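PDB 6E1R: tailspike protein from Acinetobacter phage vB_ApiP_P1, which probably binds and cleaves the capsular polysaccharide of its Acinetobacter host as a trimeric tailspike depolymerase. Local coordinates for residues V113-D126 / R142-K156. Numbering follows the deposited sequence.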
loop_
_atom_site.group_PDB
_atom_site.type_symbol
_atom_site.label_atom_id
_atom_site.label_comp_id
_atom_site.label_asym_id
_atom_site.label_seq_id
_atom_site.Cartn_x
_atom_site.Cartn_y
_atom_site.Cartn_z
ATOM N N VAL A 113 -1.705 -26.112 22.386
ATOM C CA VAL A 113 -0.524 -26.440 23.174
ATOM C C VAL A 113 -0.657 -25.698 24.497
ATOM O O VAL A 113 -0.584 -24.466 24.541
ATOM C CB VAL A 113 0.771 -26.061 22.442
ATOM C CG1 VAL A 113 1.977 -26.632 23.171
ATOM C CG2 VAL A 113 0.729 -26.550 21.006
ATOM N N ASP A 114 -0.850 -26.448 25.580
ATOM C CA ASP A 114 -1.148 -25.869 26.882
ATOM C C ASP A 114 0.068 -25.758 27.793
ATOM O O ASP A 114 -0.030 -25.127 28.850
ATOM C CB ASP A 114 -2.256 -26.675 27.572
ATOM C CG ASP A 114 -2.032 -28.169 27.484
ATOM O OD1 ASP A 114 -1.293 -28.607 26.576
ATOM O OD2 ASP A 114 -2.611 -28.906 28.311
ATOM N N PHE A 115 1.199 -26.354 27.421
ATOM C CA PHE A 115 2.449 -26.122 28.130
ATOM C C PHE A 115 3.596 -26.246 27.138
ATOM O O PHE A 115 3.455 -26.846 26.069
ATOM C CB PHE A 115 2.629 -27.087 29.312
ATOM C CG PHE A 115 2.973 -28.494 28.912
ATOM C CD1 PHE A 115 1.979 -29.392 28.560
ATOM C CD2 PHE A 115 4.289 -28.927 28.911
ATOM C CE1 PHE A 115 2.292 -30.689 28.201
ATOM C CE2 PHE A 115 4.609 -30.222 28.551
ATOM C CZ PHE A 115 3.609 -31.105 28.197
ATOM N N ASP A 116 4.739 -25.669 27.503
ATOM C CA ASP A 116 5.871 -25.611 26.586
ATOM C C ASP A 116 6.412 -27.009 26.325
ATOM O O ASP A 116 6.695 -27.764 27.260
ATOM C CB ASP A 116 6.968 -24.706 27.145
ATOM C CG ASP A 116 6.520 -23.262 27.285
ATOM O OD1 ASP A 116 5.580 -22.857 26.567
ATOM O OD2 ASP A 116 7.108 -22.531 28.109
ATOM N N LEU A 117 6.565 -27.347 25.050
ATOM C CA LEU A 117 7.015 -28.666 24.640
ATOM C C LEU A 117 8.498 -28.650 24.291
ATOM O O LEU A 117 9.051 -27.628 23.874
ATOM C CB LEU A 117 6.206 -29.162 23.440
ATOM C CG LEU A 117 4.694 -29.265 23.649
ATOM C CD1 LEU A 117 4.019 -29.847 22.419
ATOM C CD2 LEU A 117 4.380 -30.094 24.880
ATOM N N ARG A 118 9.136 -29.805 24.466
ATOM C CA ARG A 118 10.527 -30.015 24.087
ATOM C C ARG A 118 10.601 -31.304 23.285
ATOM O O ARG A 118 10.167 -32.357 23.763
ATOM C CB ARG A 118 11.426 -30.090 25.325
ATOM C CG ARG A 118 11.363 -28.850 26.204
ATOM C CD ARG A 118 12.304 -28.955 27.393
ATOM N NE ARG A 118 13.703 -28.814 27.005
ATOM C CZ ARG A 118 14.320 -27.647 26.853
ATOM N NH1 ARG A 118 13.659 -26.513 27.051
ATOM N NH2 ARG A 118 15.597 -27.611 26.498
ATOM N N VAL A 119 11.145 -31.224 22.073
ATOM C CA VAL A 119 11.116 -32.330 21.124
ATOM C C VAL A 119 12.524 -32.588 20.606
ATOM O O VAL A 119 13.300 -31.651 20.386
ATOM C CB VAL A 119 10.141 -32.058 19.954
ATOM C CG1 VAL A 119 8.711 -31.954 20.468
ATOM C CG2 VAL A 119 10.531 -30.791 19.205
ATOM N N ASN A 120 12.854 -33.867 20.421
ATOM C CA ASN A 120 14.119 -34.269 19.825
ATOM C C ASN A 120 13.920 -35.005 18.510
ATOM O O ASN A 120 14.907 -35.395 17.876
ATOM C CB ASN A 120 14.926 -35.154 20.787
ATOM C CG ASN A 120 14.251 -36.483 21.071
ATOM O OD1 ASN A 120 13.059 -36.658 20.824
ATOM N ND2 ASN A 120 15.017 -37.429 21.600
ATOM N N THR A 121 12.674 -35.214 18.090
ATOM C CA THR A 121 12.355 -35.849 16.822
ATOM C C THR A 121 11.340 -34.989 16.082
ATOM O O THR A 121 10.445 -34.402 16.699
ATOM C CB THR A 121 11.800 -37.265 17.043
ATOM O OG1 THR A 121 12.776 -38.055 17.733
ATOM C CG2 THR A 121 11.455 -37.935 15.721
ATOM N N THR A 122 11.488 -34.913 14.762
ATOM C CA THR A 122 10.641 -34.044 13.963
ATOM C C THR A 122 9.200 -34.547 13.951
ATOM O O THR A 122 8.909 -35.707 14.255
ATOM C CB THR A 122 11.164 -33.941 12.529
ATOM O OG1 THR A 122 10.421 -32.938 11.824
ATOM C CG2 THR A 122 11.018 -35.272 11.806
ATOM N N THR A 123 8.294 -33.644 13.589
ATOM C CA THR A 123 6.878 -33.953 13.435
ATOM C C THR A 123 6.429 -33.496 12.058
ATOM O O THR A 123 6.441 -32.295 11.767
ATOM C CB THR A 123 6.042 -33.273 14.523
ATOM O OG1 THR A 123 6.832 -33.104 15.709
ATOM C CG2 THR A 123 4.808 -34.084 14.833
ATOM N N GLU A 124 6.036 -34.446 11.215
ATOM C CA GLU A 124 5.604 -34.102 9.869
ATOM C C GLU A 124 4.308 -33.305 9.920
ATOM O O GLU A 124 3.381 -33.639 10.661
ATOM C CB GLU A 124 5.426 -35.366 9.027
ATOM C CG GLU A 124 6.735 -36.079 8.722
ATOM C CD GLU A 124 6.592 -37.135 7.644
ATOM O OE1 GLU A 124 5.444 -37.457 7.272
ATOM O OE2 GLU A 124 7.628 -37.644 7.167
ATOM N N LEU A 125 4.249 -32.243 9.121
ATOM C CA LEU A 125 3.107 -31.333 9.125
ATOM C C LEU A 125 1.987 -31.977 8.319
ATOM O O LEU A 125 2.030 -32.009 7.086
ATOM C CB LEU A 125 3.511 -29.974 8.563
ATOM C CG LEU A 125 2.563 -28.771 8.654
ATOM C CD1 LEU A 125 3.369 -27.489 8.534
ATOM C CD2 LEU A 125 1.470 -28.794 7.598
ATOM N N ASP A 126 0.984 -32.501 9.016
ATOM C CA ASP A 126 -0.203 -33.009 8.346
ATOM C C ASP A 126 -1.014 -31.860 7.761
ATOM O O ASP A 126 -1.001 -30.736 8.271
ATOM C CB ASP A 126 -1.072 -33.810 9.315
ATOM C CG ASP A 126 -0.410 -35.091 9.769
ATOM O OD1 ASP A 126 0.516 -35.566 9.076
ATOM O OD2 ASP A 126 -0.818 -35.625 10.819
ATOM N N ARG A 142 3.432 -19.438 24.218
ATOM C CA ARG A 142 3.594 -20.886 24.265
ATOM C C ARG A 142 4.691 -21.322 23.301
ATOM O O ARG A 142 4.604 -21.070 22.096
ATOM C CB ARG A 142 2.269 -21.564 23.922
ATOM C CG ARG A 142 2.315 -23.077 23.938
ATOM C CD ARG A 142 2.503 -23.621 25.346
ATOM N NE ARG A 142 1.470 -23.161 26.273
ATOM C CZ ARG A 142 1.709 -22.419 27.350
ATOM N NH1 ARG A 142 2.950 -22.060 27.650
ATOM N NH2 ARG A 142 0.709 -22.044 28.136
ATOM N N SER A 143 5.723 -21.970 23.833
ATOM C CA SER A 143 6.938 -22.250 23.083
ATOM C C SER A 143 7.098 -23.740 22.812
ATOM O O SER A 143 6.610 -24.587 23.565
ATOM C CB SER A 143 8.173 -21.733 23.829
ATOM O OG SER A 143 8.439 -22.514 24.980
ATOM N N ILE A 144 7.791 -24.046 21.716
ATOM C CA ILE A 144 8.200 -25.402 21.369
ATOM C C ILE A 144 9.700 -25.364 21.108
ATOM O O ILE A 144 10.154 -24.674 20.187
ATOM C CB ILE A 144 7.455 -25.944 20.137
ATOM C CG1 ILE A 144 5.943 -25.942 20.371
ATOM C CG2 ILE A 144 7.940 -27.346 19.799
ATOM C CD1 ILE A 144 5.152 -26.594 19.255
ATOM N N THR A 145 10.463 -26.103 21.907
ATOM C CA THR A 145 11.918 -26.103 21.833
ATOM C C THR A 145 12.411 -27.396 21.197
ATOM O O THR A 145 11.915 -28.483 21.510
ATOM C CB THR A 145 12.537 -25.935 23.226
ATOM O OG1 THR A 145 11.990 -24.770 23.856
ATOM C CG2 THR A 145 14.048 -25.782 23.128
ATOM N N ALA A 146 13.393 -27.271 20.307
ATOM C CA ALA A 146 14.012 -28.415 19.648
ATOM C C ALA A 146 15.294 -28.768 20.396
ATOM O O ALA A 146 16.247 -27.982 20.412
ATOM C CB ALA A 146 14.297 -28.111 18.180
ATOM N N THR A 147 15.312 -29.947 21.013
ATOM C CA THR A 147 16.453 -30.413 21.785
ATOM C C THR A 147 17.490 -31.138 20.934
ATOM O O THR A 147 18.430 -31.720 21.487
ATOM C CB THR A 147 15.983 -31.325 22.923
ATOM O OG1 THR A 147 15.197 -32.396 22.388
ATOM C CG2 THR A 147 15.147 -30.537 23.922
ATOM N N ALA A 148 17.341 -31.119 19.613
ATOM C CA ALA A 148 18.314 -31.702 18.703
ATOM C C ALA A 148 18.423 -30.820 17.468
ATOM O O ALA A 148 17.655 -29.872 17.284
ATOM C CB ALA A 148 17.935 -33.137 18.313
ATOM N N ASP A 149 19.396 -31.137 16.612
ATOM C CA ASP A 149 19.591 -30.404 15.362
ATOM C C ASP A 149 18.623 -30.930 14.298
ATOM O O ASP A 149 19.007 -31.490 13.272
ATOM C CB ASP A 149 21.039 -30.517 14.905
ATOM C CG ASP A 149 21.379 -29.543 13.796
ATOM O OD1 ASP A 149 20.537 -28.674 13.487
ATOM O OD2 ASP A 149 22.488 -29.648 13.233
ATOM N N ILE A 150 17.336 -30.730 14.569
ATOM C CA ILE A 150 16.273 -31.248 13.705
ATOM C C ILE A 150 15.191 -30.198 13.554
ATOM O O ILE A 150 14.961 -29.371 14.446
ATOM C CB ILE A 150 15.657 -32.548 14.271
ATOM C CG1 ILE A 150 15.296 -32.377 15.750
ATOM C CG2 ILE A 150 16.606 -33.720 14.080
ATOM C CD1 ILE A 150 13.835 -32.063 16.003
ATOM N N PRO A 151 14.501 -30.209 12.413
ATOM C CA PRO A 151 13.345 -29.319 12.250
ATOM C C PRO A 151 12.217 -29.726 13.187
ATOM O O PRO A 151 11.889 -30.908 13.306
ATOM C CB PRO A 151 12.957 -29.506 10.779
ATOM C CG PRO A 151 13.490 -30.854 10.419
ATOM C CD PRO A 151 14.762 -31.003 11.201
ATOM N N ILE A 152 11.633 -28.735 13.864
ATOM C CA ILE A 152 10.508 -29.006 14.758
ATOM C C ILE A 152 9.345 -29.599 13.973
ATOM O O ILE A 152 8.728 -30.587 14.389
ATOM C CB ILE A 152 10.095 -27.724 15.502
ATOM C CG1 ILE A 152 11.201 -27.292 16.467
ATOM C CG2 ILE A 152 8.782 -27.929 16.237
ATOM C CD1 ILE A 152 10.886 -26.026 17.229
ATOM N N PHE A 153 9.036 -29.009 12.823
ATOM C CA PHE A 153 8.039 -29.536 11.904
ATOM C C PHE A 153 8.692 -29.821 10.562
ATOM O O PHE A 153 9.574 -29.078 10.117
ATOM C CB PHE A 153 6.862 -28.568 11.725
ATOM C CG PHE A 153 5.951 -28.491 12.918
ATOM C CD1 PHE A 153 4.988 -29.464 13.130
ATOM C CD2 PHE A 153 6.052 -27.446 13.821
ATOM C CE1 PHE A 153 4.145 -29.400 14.223
ATOM C CE2 PHE A 153 5.211 -27.376 14.916
ATOM C CZ PHE A 153 4.256 -28.354 15.118
ATOM N N THR A 154 8.258 -30.901 9.920
ATOM C CA THR A 154 8.777 -31.313 8.623
ATOM C C THR A 154 7.665 -31.203 7.588
ATOM O O THR A 154 6.643 -31.889 7.693
ATOM C CB THR A 154 9.323 -32.740 8.677
ATOM O OG1 THR A 154 10.538 -32.760 9.436
ATOM C CG2 THR A 154 9.592 -33.261 7.277
ATOM N N VAL A 155 7.866 -30.336 6.601
ATOM C CA VAL A 155 6.892 -30.152 5.532
ATOM C C VAL A 155 6.985 -31.330 4.573
ATOM O O VAL A 155 8.076 -31.690 4.114
ATOM C CB VAL A 155 7.127 -28.819 4.807
ATOM C CG1 VAL A 155 6.088 -28.618 3.720
ATOM C CG2 VAL A 155 7.096 -27.668 5.801
ATOM N N LYS A 156 5.840 -31.934 4.266
ATOM C CA LYS A 156 5.809 -33.100 3.400
ATOM C C LYS A 156 6.054 -32.703 1.945
ATOM O O LYS A 156 5.917 -31.540 1.555
ATOM C CB LYS A 156 4.467 -33.818 3.523
ATOM C CG LYS A 156 4.148 -34.315 4.923
ATOM C CD LYS A 156 2.745 -34.893 4.985
ATOM C CE LYS A 156 2.441 -35.462 6.357
ATOM N NZ LYS A 156 1.086 -36.075 6.405
HETATM O O HOH W 1 9.563 -25.306 24.937
HETATM O O HOH W 2 13.811 -23.371 25.951
#
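The guanidinium of Arg142 lies with one face over the backbone of Asp114 and Phe115, the CA of Phe115 standing 3.6 Å above its plane near the rim. Two acceptors sit at its edge: Val113 O accepts a hydrogen bond from Arg142 NE at 3.0 Å, the donor standing above the carbonyl plane, and Asp116 OD1 makes a 3.0 Å salt bridge with Arg142 NH1. Arg142 CG leaves anti to the backbone N (chi1 180°), and bends at chi2 and chi3 carry the chain across Val113 to bring the group there; NH2 is left to pair with Asp134. Asp116 OD1 takes a second, straight bond from Ser143 N at 2.9 Å, and the two donors approach from opposite faces of the carboxylate, which should restrict its rotation. On the same side as Arg118, whose guanidinium has Thr145 CG2 over one face, a water links Leu117 O, Ser143 OG and Thr145 OG1. Parallel backbone bonds join 117-119 to 143-147 and, where the second segment turns its corner at Ile152 and Phe153, join 123-125 to Ile152 and Thr154; beyond them Lys156 NZ makes a 2.8 Å salt bridge with Asp126 OD1. These are neighbouring rungs of a right-handed parallel beta-helix, the fold expected of such tailspikes. Strand 169-173 continues the stack beyond 142-146, and 178-184 does so beyond 151-155, while helix 94-106 packs against Val119 and Thr123.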